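Local coordinates for jasmonate-induced oxygenase 2 (Arabidopsis thaliana, PDB 6LSV), which oxidises the defence hormone jasmonate to 12-hydroxyjasmonate, using iron(II), 2-oxoglutarate and dioxygen, at residues Arg24-Ala29 with Pro218-Gly223; Gln79-Gly84 with Lys257-Ala262; Leu187-Asp192 with Leu312-Ser317; Phe300-Ser305 with Met327-Tyr332. All blocks are in the same frame, centred on the assembly; numbering follows the deposited sequence.

Contact 1 of 4, residues Arg24-Ala29 with Pro218-Gly223; sequences RYIKPA and PELALG
Lys27 and Leu220 join two loops of an iron/2-oxoglutarate oxygenase: the N-terminal loop after helix 10-15, entered here through the end of a 3-10 turn, and the loop that runs from strand 204-212 of the double-stranded beta-helix core to strand 224-225, shortly before the iron ligands His227 and Asp229. The tight part is built round one backbone carbonyl. Lys27 N donates to Leu220 O over 3.0 Å with an N-H...O angle of 179°. The start of the lysine side chain covers the same oxygen, Lys27 CG standing 3.6 Å from Leu220 O. A bend at chi2 (-56°) then carries the chain crosswise over Leu222, with Lys27 CE 4.0 Å from Leu222 CB. Its ammonium pairs with Asp134 in a salt bridge and donates to the carbonyl of Leu133. Beside this, Ala221 CB packs 3.7 Å from Tyr25 O, and one water links the backbones, 2.9 Å from Tyr25 O and accepting from Leu222 N at 3.1 Å. The Tyr25 ring leads away from the contact and meets Trp135 edge-to-face. The outer part is looser. Ile26 and Leu220, both partly exposed, lie alongside each other with the same heading, yet they meet through a single pair of carbons: Ile26 CG2, the branch set anti to the backbone N, lies 4.1 Å from Leu220 CB.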
# COMPACT_ATOMS: atom_id res chain seq x y z
N ARG A 24 6.55 -15.47 -17.64
CA ARG A 24 6.71 -15.07 -16.24
C ARG A 24 5.65 -14.07 -15.81
O ARG A 24 5.38 -13.96 -14.61
CB ARG A 24 8.10 -14.47 -16.01
CG ARG A 24 9.28 -15.41 -16.30
CD ARG A 24 9.32 -16.59 -15.35
NE ARG A 24 9.28 -16.19 -13.95
CZ ARG A 24 10.34 -15.83 -13.24
NH1 ARG A 24 11.54 -15.81 -13.79
NH2 ARG A 24 10.20 -15.48 -11.96
N TYR A 25 5.05 -13.34 -16.75
CA TYR A 25 4.07 -12.31 -16.45
C TYR A 25 2.65 -12.71 -16.84
O TYR A 25 1.75 -11.86 -16.81
CB TYR A 25 4.47 -11.00 -17.14
CG TYR A 25 5.89 -10.58 -16.84
CD1 TYR A 25 6.18 -9.77 -15.74
CD2 TYR A 25 6.95 -11.00 -17.64
CE1 TYR A 25 7.47 -9.39 -15.46
CE2 TYR A 25 8.25 -10.62 -17.36
CZ TYR A 25 8.51 -9.82 -16.27
OH TYR A 25 9.80 -9.44 -15.98
N ILE A 26 2.44 -13.97 -17.21
CA ILE A 26 1.10 -14.47 -17.51
C ILE A 26 0.53 -15.11 -16.26
O ILE A 26 1.11 -16.04 -15.71
CB ILE A 26 1.13 -15.46 -18.68
CG1 ILE A 26 1.84 -14.86 -19.89
CG2 ILE A 26 -0.28 -15.90 -19.04
CD1 ILE A 26 2.02 -15.83 -21.04
N LYS A 27 -0.61 -14.61 -15.82
CA LYS A 27 -1.25 -15.18 -14.64
C LYS A 27 -2.13 -16.35 -15.04
O LYS A 27 -2.55 -16.47 -16.20
CB LYS A 27 -2.08 -14.11 -13.93
CG LYS A 27 -1.30 -12.83 -13.64
CD LYS A 27 -0.04 -13.11 -12.83
CE LYS A 27 0.47 -11.84 -12.16
NZ LYS A 27 1.73 -12.07 -11.40
N PRO A 28 -2.41 -17.26 -14.11
CA PRO A 28 -3.34 -18.36 -14.40
C PRO A 28 -4.67 -17.82 -14.89
O PRO A 28 -5.09 -16.72 -14.51
CB PRO A 28 -3.48 -19.08 -13.06
CG PRO A 28 -2.20 -18.81 -12.36
CD PRO A 28 -1.77 -17.43 -12.79
N ALA A 29 -5.34 -18.60 -15.74
CA ALA A 29 -6.65 -18.20 -16.23
C ALA A 29 -7.64 -17.98 -15.09
O ALA A 29 -8.62 -17.24 -15.26
CB ALA A 29 -7.19 -19.24 -17.21
N PRO A 218 -2.54 -6.94 -21.62
CA PRO A 218 -2.91 -6.71 -20.22
C PRO A 218 -4.01 -7.62 -19.70
O PRO A 218 -4.16 -7.74 -18.48
CB PRO A 218 -3.35 -5.25 -20.21
CG PRO A 218 -3.85 -5.02 -21.58
CD PRO A 218 -2.96 -5.82 -22.48
N GLU A 219 -4.78 -8.25 -20.58
CA GLU A 219 -5.79 -9.19 -20.11
C GLU A 219 -5.19 -10.48 -19.57
O GLU A 219 -5.92 -11.31 -19.02
CB GLU A 219 -6.79 -9.50 -21.23
CG GLU A 219 -6.39 -10.65 -22.15
CD GLU A 219 -5.43 -10.23 -23.24
OE1 GLU A 219 -5.01 -9.05 -23.26
OE2 GLU A 219 -5.10 -11.08 -24.09
N LEU A 220 -3.88 -10.68 -19.73
CA LEU A 220 -3.18 -11.81 -19.13
C LEU A 220 -2.35 -11.42 -17.92
O LEU A 220 -1.89 -12.31 -17.19
CB LEU A 220 -2.25 -12.48 -20.15
CG LEU A 220 -2.79 -12.91 -21.52
CD1 LEU A 220 -1.66 -13.49 -22.36
CD2 LEU A 220 -3.92 -13.91 -21.36
N ALA A 221 -2.14 -10.13 -17.70
CA ALA A 221 -1.17 -9.66 -16.73
C ALA A 221 -1.87 -8.91 -15.60
O ALA A 221 -3.05 -8.56 -15.69
CB ALA A 221 -0.13 -8.75 -17.40
N LEU A 222 -1.12 -8.68 -14.53
CA LEU A 222 -1.56 -7.86 -13.42
C LEU A 222 -0.42 -6.92 -13.05
O LEU A 222 0.73 -7.35 -12.94
CB LEU A 222 -1.96 -8.71 -12.21
CG LEU A 222 -3.36 -9.32 -12.22
CD1 LEU A 222 -3.53 -10.28 -11.06
CD2 LEU A 222 -4.42 -8.24 -12.17
N GLY A 223 -0.74 -5.63 -12.90
CA GLY A 223 0.26 -4.70 -12.40
C GLY A 223 0.71 -5.06 -11.00
O GLY A 223 1.89 -4.89 -10.66
O HOH W 1 1.78 -9.90 -14.63

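Contact 2 of 4, residues Gln79-Gly84 with Lys257-Ala262; sequences QVVNHG and KPHPHA
Gln79 and His259 make the first link: His259 N donates to Gln79 OE1 at 3.1 Å with an N-H...O angle of 147°, the donor tilted out of the amide plane. With CG anti to the backbone N (chi1 -168°) and the chain extended beyond it, the glutamine reaches past the His259 side chain nearly perpendicular to it, its amide steeply inclined to the imidazole. On the way Gln79 CG passes 3.7 Å from Ala262 CB. Val81 CG1 touches two neighbours, 3.7 Å from His259 CD2 and 3.7 Å from Ala262 CB. At the far end His83 NE2 gives a hydrogen bond to His261 O, 2.7 Å long and bent to 142°, with the oxygen somewhat out of the ring plane. The donor His259 N, the acceptor His261 O and the Ala262 methyl all belong to a type II beta turn from His259 to Ala262, closed by Ala262 N to His259 O. The turn delivers the chain into strand 263-267, the antiparallel neighbour of strand 77-81 in the main sheet. Two waters extend the bonding: one connects Gln79 NE2 with Lys257 O, the other accepts from Asn82 N and donates weakly to His261 O. Farther out, Pro260 CD lies above one face of the His259 imidazole, toward its rim, and Ile47 of the edge strand 47-49 touches Gln79, Val81 and His259. His261 NE2 is tied to Asp91 on helix 87-102. The Pro258 side chain comes within about 6 Å of that of Arg294, which binds 2-oxoglutarate.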
# COMPACT_ATOMS: atom_id res chain seq x y z
N GLN A 79 -12.61 6.86 1.14
CA GLN A 79 -11.98 7.93 0.37
C GLN A 79 -12.24 9.26 1.06
O GLN A 79 -13.38 9.58 1.39
CB GLN A 79 -12.52 7.95 -1.06
CG GLN A 79 -11.74 8.81 -2.03
CD GLN A 79 -12.24 8.67 -3.45
OE1 GLN A 79 -11.46 8.72 -4.40
NE2 GLN A 79 -13.55 8.47 -3.60
N VAL A 80 -11.18 10.04 1.28
CA VAL A 80 -11.26 11.28 2.04
C VAL A 80 -10.91 12.46 1.14
O VAL A 80 -9.95 12.40 0.37
CB VAL A 80 -10.35 11.24 3.29
CG1 VAL A 80 -10.71 10.07 4.16
CG2 VAL A 80 -8.88 11.15 2.89
N VAL A 81 -11.72 13.51 1.24
CA VAL A 81 -11.44 14.80 0.62
C VAL A 81 -11.30 15.84 1.73
O VAL A 81 -11.69 15.61 2.88
CB VAL A 81 -12.54 15.22 -0.38
CG1 VAL A 81 -12.76 14.14 -1.43
CG2 VAL A 81 -13.83 15.51 0.35
N ASN A 82 -10.75 17.00 1.37
CA ASN A 82 -10.56 18.11 2.30
C ASN A 82 -9.81 17.65 3.55
O ASN A 82 -10.30 17.73 4.67
CB ASN A 82 -11.90 18.75 2.68
CG ASN A 82 -12.60 19.38 1.50
OD1 ASN A 82 -11.96 19.88 0.58
ND2 ASN A 82 -13.93 19.34 1.52
N HIS A 83 -8.59 17.16 3.32
CA HIS A 83 -7.84 16.42 4.32
C HIS A 83 -6.62 17.18 4.84
O HIS A 83 -5.84 16.63 5.62
CB HIS A 83 -7.42 15.07 3.75
CG HIS A 83 -7.09 15.12 2.29
ND1 HIS A 83 -6.08 15.90 1.78
CD2 HIS A 83 -7.65 14.49 1.23
CE1 HIS A 83 -6.02 15.75 0.46
NE2 HIS A 83 -6.97 14.90 0.10
N GLY A 84 -6.42 18.43 4.41
CA GLY A 84 -5.32 19.23 4.89
C GLY A 84 -4.03 19.10 4.12
O GLY A 84 -3.04 19.74 4.48
N LYS A 257 -12.74 4.34 -9.40
CA LYS A 257 -12.54 5.62 -10.07
C LYS A 257 -11.98 6.63 -9.08
O LYS A 257 -12.65 6.97 -8.10
CB LYS A 257 -13.85 6.15 -10.65
CG LYS A 257 -13.74 7.59 -11.13
CD LYS A 257 -14.96 8.06 -11.91
CE LYS A 257 -16.17 7.17 -11.69
NZ LYS A 257 -17.42 7.90 -12.03
N PRO A 258 -10.76 7.14 -9.29
CA PRO A 258 -10.18 8.06 -8.31
C PRO A 258 -10.88 9.41 -8.35
O PRO A 258 -11.24 9.93 -9.41
CB PRO A 258 -8.72 8.17 -8.76
CG PRO A 258 -8.80 7.97 -10.23
CD PRO A 258 -9.88 6.93 -10.45
N HIS A 259 -11.08 9.98 -7.16
CA HIS A 259 -11.64 11.31 -7.01
C HIS A 259 -10.51 12.33 -6.92
O HIS A 259 -9.52 12.09 -6.21
CB HIS A 259 -12.52 11.38 -5.76
CG HIS A 259 -13.29 12.66 -5.63
ND1 HIS A 259 -14.58 12.79 -6.08
CD2 HIS A 259 -12.95 13.86 -5.09
CE1 HIS A 259 -15.01 14.02 -5.83
NE2 HIS A 259 -14.04 14.69 -5.23
N PRO A 260 -10.63 13.45 -7.63
CA PRO A 260 -9.54 14.43 -7.69
C PRO A 260 -9.06 14.87 -6.32
O PRO A 260 -9.85 15.32 -5.48
CB PRO A 260 -10.16 15.59 -8.48
CG PRO A 260 -11.60 15.24 -8.71
CD PRO A 260 -11.70 13.76 -8.59
N HIS A 261 -7.75 14.74 -6.10
CA HIS A 261 -7.07 15.23 -4.90
C HIS A 261 -7.65 14.65 -3.62
O HIS A 261 -7.52 15.25 -2.54
CB HIS A 261 -7.05 16.75 -4.85
CG HIS A 261 -6.40 17.37 -6.04
ND1 HIS A 261 -7.12 18.02 -7.03
CD2 HIS A 261 -5.11 17.41 -6.43
CE1 HIS A 261 -6.29 18.45 -7.96
NE2 HIS A 261 -5.06 18.09 -7.62
N ALA A 262 -8.29 13.50 -3.73
CA ALA A 262 -8.65 12.68 -2.58
C ALA A 262 -7.60 11.59 -2.39
O ALA A 262 -6.85 11.24 -3.31
CB ALA A 262 -10.03 12.06 -2.77
O HOH W 2 -14.45 7.58 -6.47
O HOH W 3 -9.66 17.64 -1.19

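Contact 3 of 4, residues Leu187-Asp192 with Leu312-Ser317; sequences LGLKED and LQELVS
Leu187 faces Leu315 with CA atoms 8.4 Å apart and Leu189 faces Glu314 at a CA separation of 7.8 Å, so the two backbones stand well clear and the gap is bridged by side chains. Leu189 does most of the touching, with its two methyls divided between partners. Leu189 CD1 meets Leu312 CD1 at 3.8 Å, while Leu189 CD2 packs 3.6 Å from Glu314 CB and 3.8 Å from Leu315 CD2. Leu189 and Leu315 stand roughly perpendicular. Leu187 adds a more distant methyl pair, its CD1 lying 4.1 Å from Leu315 CD1. Both sides owe their shape to short turns: a Schellman motif, with Gly188 at C-prime and positive phi, ends the long helix 161-186, and the 3-10 segment 313-315 brings Leu312 and Leu315 round to the same front. The contact thus joins that helix end to the loop between strands 308-309 and 327-328, at the surface and away from the iron and substrate sites. Glu314 contributes through its aliphatic part, since the bend at chi2 (85°) turns the carboxylate aside toward a long, weak ion pair with Lys193. Phe194 of helix 193-197 touches Leu187, Leu189 and Leu312, and Leu187 also packs on Ser275, Thr278 and Tyr279.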
# COMPACT_ATOMS: atom_id res chain seq x y z
N LEU A 187 -14.55 2.55 17.23
CA LEU A 187 -14.61 1.31 17.98
C LEU A 187 -15.00 1.53 19.44
O LEU A 187 -14.88 0.60 20.25
CB LEU A 187 -13.27 0.57 17.91
CG LEU A 187 -12.87 -0.03 16.55
CD1 LEU A 187 -11.51 -0.70 16.61
CD2 LEU A 187 -13.94 -1.00 16.06
N GLY A 188 -15.45 2.73 19.79
CA GLY A 188 -15.80 3.02 21.16
C GLY A 188 -14.63 3.10 22.11
O GLY A 188 -14.81 2.90 23.32
N LEU A 189 -13.43 3.36 21.60
CA LEU A 189 -12.23 3.45 22.41
C LEU A 189 -11.84 4.91 22.63
O LEU A 189 -12.32 5.81 21.95
CB LEU A 189 -11.07 2.71 21.74
CG LEU A 189 -11.31 1.29 21.22
CD1 LEU A 189 -10.24 0.92 20.20
CD2 LEU A 189 -11.33 0.29 22.35
N LYS A 190 -10.95 5.12 23.61
CA LYS A 190 -10.28 6.40 23.75
C LYS A 190 -9.72 6.82 22.40
O LYS A 190 -9.12 6.02 21.69
CB LYS A 190 -9.15 6.30 24.77
CG LYS A 190 -9.61 6.11 26.20
CD LYS A 190 -8.44 5.74 27.11
CE LYS A 190 -7.39 6.83 27.12
NZ LYS A 190 -6.04 6.29 26.80
N GLU A 191 -9.94 8.09 22.04
CA GLU A 191 -9.64 8.52 20.68
C GLU A 191 -8.17 8.33 20.31
O GLU A 191 -7.84 8.36 19.13
CB GLU A 191 -10.05 9.98 20.49
CG GLU A 191 -9.16 10.99 21.19
CD GLU A 191 -9.33 12.39 20.64
OE1 GLU A 191 -8.32 13.06 20.37
OE2 GLU A 191 -10.50 12.82 20.48
N ASP A 192 -7.29 8.13 21.30
CA ASP A 192 -5.87 7.91 21.04
C ASP A 192 -5.45 6.47 21.32
O ASP A 192 -4.25 6.21 21.51
CB ASP A 192 -5.03 8.89 21.85
CG ASP A 192 -4.98 8.55 23.33
OD1 ASP A 192 -5.99 8.02 23.86
OD2 ASP A 192 -3.95 8.82 23.97
N LEU A 312 -6.73 -5.86 20.61
CA LEU A 312 -6.83 -4.99 21.78
C LEU A 312 -7.66 -5.67 22.86
O LEU A 312 -8.68 -6.30 22.58
CB LEU A 312 -7.44 -3.65 21.40
CG LEU A 312 -6.58 -2.72 20.53
CD1 LEU A 312 -7.44 -1.65 19.86
CD2 LEU A 312 -5.49 -2.09 21.37
N GLN A 313 -7.20 -5.55 24.11
CA GLN A 313 -7.89 -6.21 25.20
C GLN A 313 -9.27 -5.61 25.44
O GLN A 313 -10.17 -6.30 25.92
CB GLN A 313 -7.05 -6.13 26.48
CG GLN A 313 -6.66 -4.73 26.88
CD GLN A 313 -5.59 -4.72 27.96
OE1 GLN A 313 -4.96 -5.75 28.22
NE2 GLN A 313 -5.39 -3.57 28.59
N GLU A 314 -9.46 -4.33 25.09
CA GLU A 314 -10.75 -3.68 25.28
C GLU A 314 -11.86 -4.36 24.48
O GLU A 314 -13.03 -4.32 24.88
CB GLU A 314 -10.66 -2.20 24.90
CG GLU A 314 -9.98 -1.31 25.92
CD GLU A 314 -8.47 -1.30 25.79
OE1 GLU A 314 -7.93 -2.12 25.01
OE2 GLU A 314 -7.82 -0.46 26.46
N LEU A 315 -11.51 -4.98 23.35
CA LEU A 315 -12.50 -5.54 22.44
C LEU A 315 -12.69 -7.04 22.63
O LEU A 315 -13.38 -7.67 21.83
CB LEU A 315 -12.12 -5.24 21.00
CG LEU A 315 -11.69 -3.80 20.72
CD1 LEU A 315 -10.99 -3.72 19.38
CD2 LEU A 315 -12.89 -2.85 20.76
N VAL A 316 -12.10 -7.62 23.67
CA VAL A 316 -12.18 -9.05 23.92
C VAL A 316 -13.25 -9.31 24.97
O VAL A 316 -13.20 -8.75 26.07
CB VAL A 316 -10.83 -9.62 24.35
CG1 VAL A 316 -11.01 -10.98 25.01
CG2 VAL A 316 -9.90 -9.73 23.15
N SER A 317 -14.23 -10.13 24.61
CA SER A 317 -15.15 -10.76 25.55
C SER A 317 -14.94 -12.27 25.48
O SER A 317 -14.12 -12.76 24.70
CB SER A 317 -16.60 -10.37 25.22
OG SER A 317 -16.67 -9.03 24.75

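Contact 4 of 4, residues Phe300-Ser305 with Met327-Tyr332; sequences FYNPKS and MTFDQY. With JAA ({(1R,2R)-3-oxo-2-[(2Z)-pent-2-en-1-yl]cyclopentyl}acetic acid), chain D.
Asn302 and Phe329 meet beside the jasmonate pocket, where Phe300 of the same strand touches the hormone and Arg333, just beyond Phe329 in sequence, binds it. Phe329 has its CB on the strand side, and a chi1 of -175° lays the ring against Asn302, with Phe329 CE2 3.6 Å from Asn302 ND2; the amide and ring planes are inclined to each other and the side chains cross at a slant. Asn302 OD1 accepts from Gly232 N, which would set the amide's rotation and leave ND2 on the side of the ring. Pro303 CG adds a loose apolar touch on Phe329 CB at 4.4 Å. Strand 294-302 belongs to the double-stranded beta-helix core, and the loop leaving it meets a helix N terminus: Thr328 is the N-cap of helix 329-332, its OG1 accepting from Gln331 N at 3.1 Å. In that first turn Asp330 N donates to Ser305 O at 2.9 Å (N-H...O 151°). Ser305 OG returns a weak bond of 3.4 Å to Asp330 OD2, while Asp330 OD1 has a long, weak ion pair with Arg333. In the pocket, Phe300 CZ stands 3.9 Å from C09, the first carbon of the pentenyl chain of jasmonate, and Phe300 packs on Cys206 and Arg208. Arg208, Arg333 and Arg337 hydrogen-bond the hormone.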
# COMPACT_ATOMS: atom_id res chain seq x y z
N PHE A 300 2.62 4.00 3.88
CA PHE A 300 2.32 2.99 4.89
C PHE A 300 2.54 3.59 6.28
O PHE A 300 3.63 4.07 6.58
CB PHE A 300 3.19 1.75 4.70
CG PHE A 300 3.09 1.13 3.33
CD1 PHE A 300 1.89 0.63 2.86
CD2 PHE A 300 4.21 1.06 2.52
CE1 PHE A 300 1.80 0.06 1.60
CE2 PHE A 300 4.13 0.49 1.26
CZ PHE A 300 2.93 -0.01 0.80
N TYR A 301 1.50 3.55 7.10
CA TYR A 301 1.55 4.00 8.49
C TYR A 301 1.52 2.77 9.38
O TYR A 301 0.49 2.08 9.46
CB TYR A 301 0.39 4.95 8.79
CG TYR A 301 0.52 5.72 10.08
CD1 TYR A 301 1.37 6.81 10.18
CD2 TYR A 301 -0.21 5.36 11.20
CE1 TYR A 301 1.48 7.53 11.36
CE2 TYR A 301 -0.10 6.06 12.39
CZ TYR A 301 0.75 7.15 12.46
OH TYR A 301 0.86 7.85 13.64
N ASN A 302 2.64 2.48 10.04
CA ASN A 302 2.79 1.17 10.65
C ASN A 302 3.05 1.29 12.15
O ASN A 302 3.58 2.30 12.62
CB ASN A 302 3.94 0.40 10.00
CG ASN A 302 3.70 0.16 8.52
OD1 ASN A 302 2.57 -0.06 8.09
ND2 ASN A 302 4.77 0.21 7.74
N PRO A 303 2.68 0.28 12.93
CA PRO A 303 3.09 0.25 14.33
C PRO A 303 4.59 0.05 14.46
O PRO A 303 5.23 -0.54 13.58
CB PRO A 303 2.31 -0.94 14.91
CG PRO A 303 2.03 -1.81 13.74
CD PRO A 303 1.87 -0.90 12.56
N LYS A 304 5.15 0.57 15.55
CA LYS A 304 6.54 0.29 15.89
C LYS A 304 6.83 -1.20 15.76
O LYS A 304 6.12 -2.04 16.33
CB LYS A 304 6.81 0.78 17.32
CG LYS A 304 8.27 0.86 17.71
CD LYS A 304 8.43 1.57 19.05
CE LYS A 304 9.88 1.56 19.51
NZ LYS A 304 10.40 0.17 19.64
N SER A 305 7.88 -1.53 15.00
CA SER A 305 8.01 -2.87 14.43
C SER A 305 8.36 -3.95 15.45
O SER A 305 8.21 -5.14 15.15
CB SER A 305 9.05 -2.86 13.31
OG SER A 305 10.21 -2.13 13.66
N MET A 327 2.24 -11.05 17.64
CA MET A 327 3.35 -11.12 16.70
C MET A 327 3.78 -9.70 16.35
O MET A 327 2.94 -8.87 16.01
CB MET A 327 2.97 -11.90 15.44
CG MET A 327 4.09 -12.02 14.41
SD MET A 327 3.60 -12.87 12.89
CE MET A 327 4.01 -14.57 13.28
N THR A 328 5.08 -9.44 16.43
CA THR A 328 5.58 -8.13 16.05
C THR A 328 5.40 -7.90 14.55
O THR A 328 5.25 -8.85 13.77
CB THR A 328 7.06 -7.97 16.42
OG1 THR A 328 7.85 -8.79 15.56
CG2 THR A 328 7.29 -8.38 17.86
N PHE A 329 5.40 -6.63 14.16
CA PHE A 329 5.35 -6.32 12.73
C PHE A 329 6.66 -6.67 12.04
O PHE A 329 6.66 -6.90 10.82
CB PHE A 329 5.02 -4.84 12.53
CG PHE A 329 4.82 -4.46 11.09
CD1 PHE A 329 3.94 -5.17 10.29
CD2 PHE A 329 5.53 -3.41 10.53
CE1 PHE A 329 3.76 -4.84 8.96
CE2 PHE A 329 5.36 -3.07 9.20
CZ PHE A 329 4.47 -3.78 8.41
N ASP A 330 7.77 -6.71 12.78
CA ASP A 330 9.02 -7.19 12.21
C ASP A 330 8.91 -8.64 11.77
O ASP A 330 9.40 -9.02 10.70
CB ASP A 330 10.15 -7.03 13.22
CG ASP A 330 10.85 -5.70 13.10
OD1 ASP A 330 10.79 -5.10 12.01
OD2 ASP A 330 11.46 -5.26 14.10
N GLN A 331 8.26 -9.48 12.58
CA GLN A 331 8.04 -10.87 12.20
C GLN A 331 7.02 -10.97 11.08
O GLN A 331 7.18 -11.76 10.15
CB GLN A 331 7.58 -11.69 13.40
CG GLN A 331 8.68 -12.14 14.33
CD GLN A 331 8.26 -12.10 15.79
OE1 GLN A 331 7.16 -12.52 16.14
NE2 GLN A 331 9.13 -11.59 16.64
N TYR A 332 5.95 -10.17 11.16
CA TYR A 332 4.84 -10.31 10.23
C TYR A 332 5.25 -9.93 8.81
O TYR A 332 4.93 -10.64 7.85
CB TYR A 332 3.66 -9.45 10.69
CG TYR A 332 2.38 -9.72 9.94
CD1 TYR A 332 2.13 -9.13 8.71
CD2 TYR A 332 1.41 -10.56 10.48
CE1 TYR A 332 0.96 -9.38 8.03
CE2 TYR A 332 0.23 -10.80 9.80
CZ TYR A 332 0.01 -10.21 8.58
OH TYR A 332 -1.16 -10.46 7.90
O01 JAA D . 7.40 -3.21 -1.20
O02 JAA D . 6.81 -3.00 5.14
O03 JAA D . 7.92 -4.86 5.00
C04 JAA D . 7.03 -3.61 2.14
C05 JAA D . 6.46 -3.99 0.66
C06 JAA D . 8.54 -3.95 2.05
C07 JAA D . 8.83 -4.07 0.70
C08 JAA D . 7.46 -3.68 -0.11
C09 JAA D . 5.17 -3.14 0.29
C10 JAA D . 6.41 -4.37 3.17
C11 JAA D . 3.91 -3.84 0.80
C12 JAA D . 7.08 -4.06 4.51
C13 JAA D . 2.85 -4.02 0.02
C14 JAA D . 2.84 -3.55 -1.43
C15 JAA D . 2.44 -4.70 -2.34

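How the contacts relate
From the N terminus, residues 24-29, 79-84 and 187-192 open contacts 1, 2 and 3 in turn before any of them closes. Residues 218-223 close contact 1 and 257-262 close contact 2, so contacts 1, 2 and 3 all cross one another. Contact 4 opens at 300-305, after both closures, and crosses contact 3, whose partner 312-317 comes before 327-332; nothing nests. Contact 1 ties the N-terminal loop to the loop between strands 204-212 and 224-225, and contact 2 joins strand 77-81 to the turn before its neighbouring strand. Contacts 3 and 4, with centres about 19 Å apart, fasten the C-terminal region to a helix end and a core strand. Contacts 2 and 4 reach the same sheet.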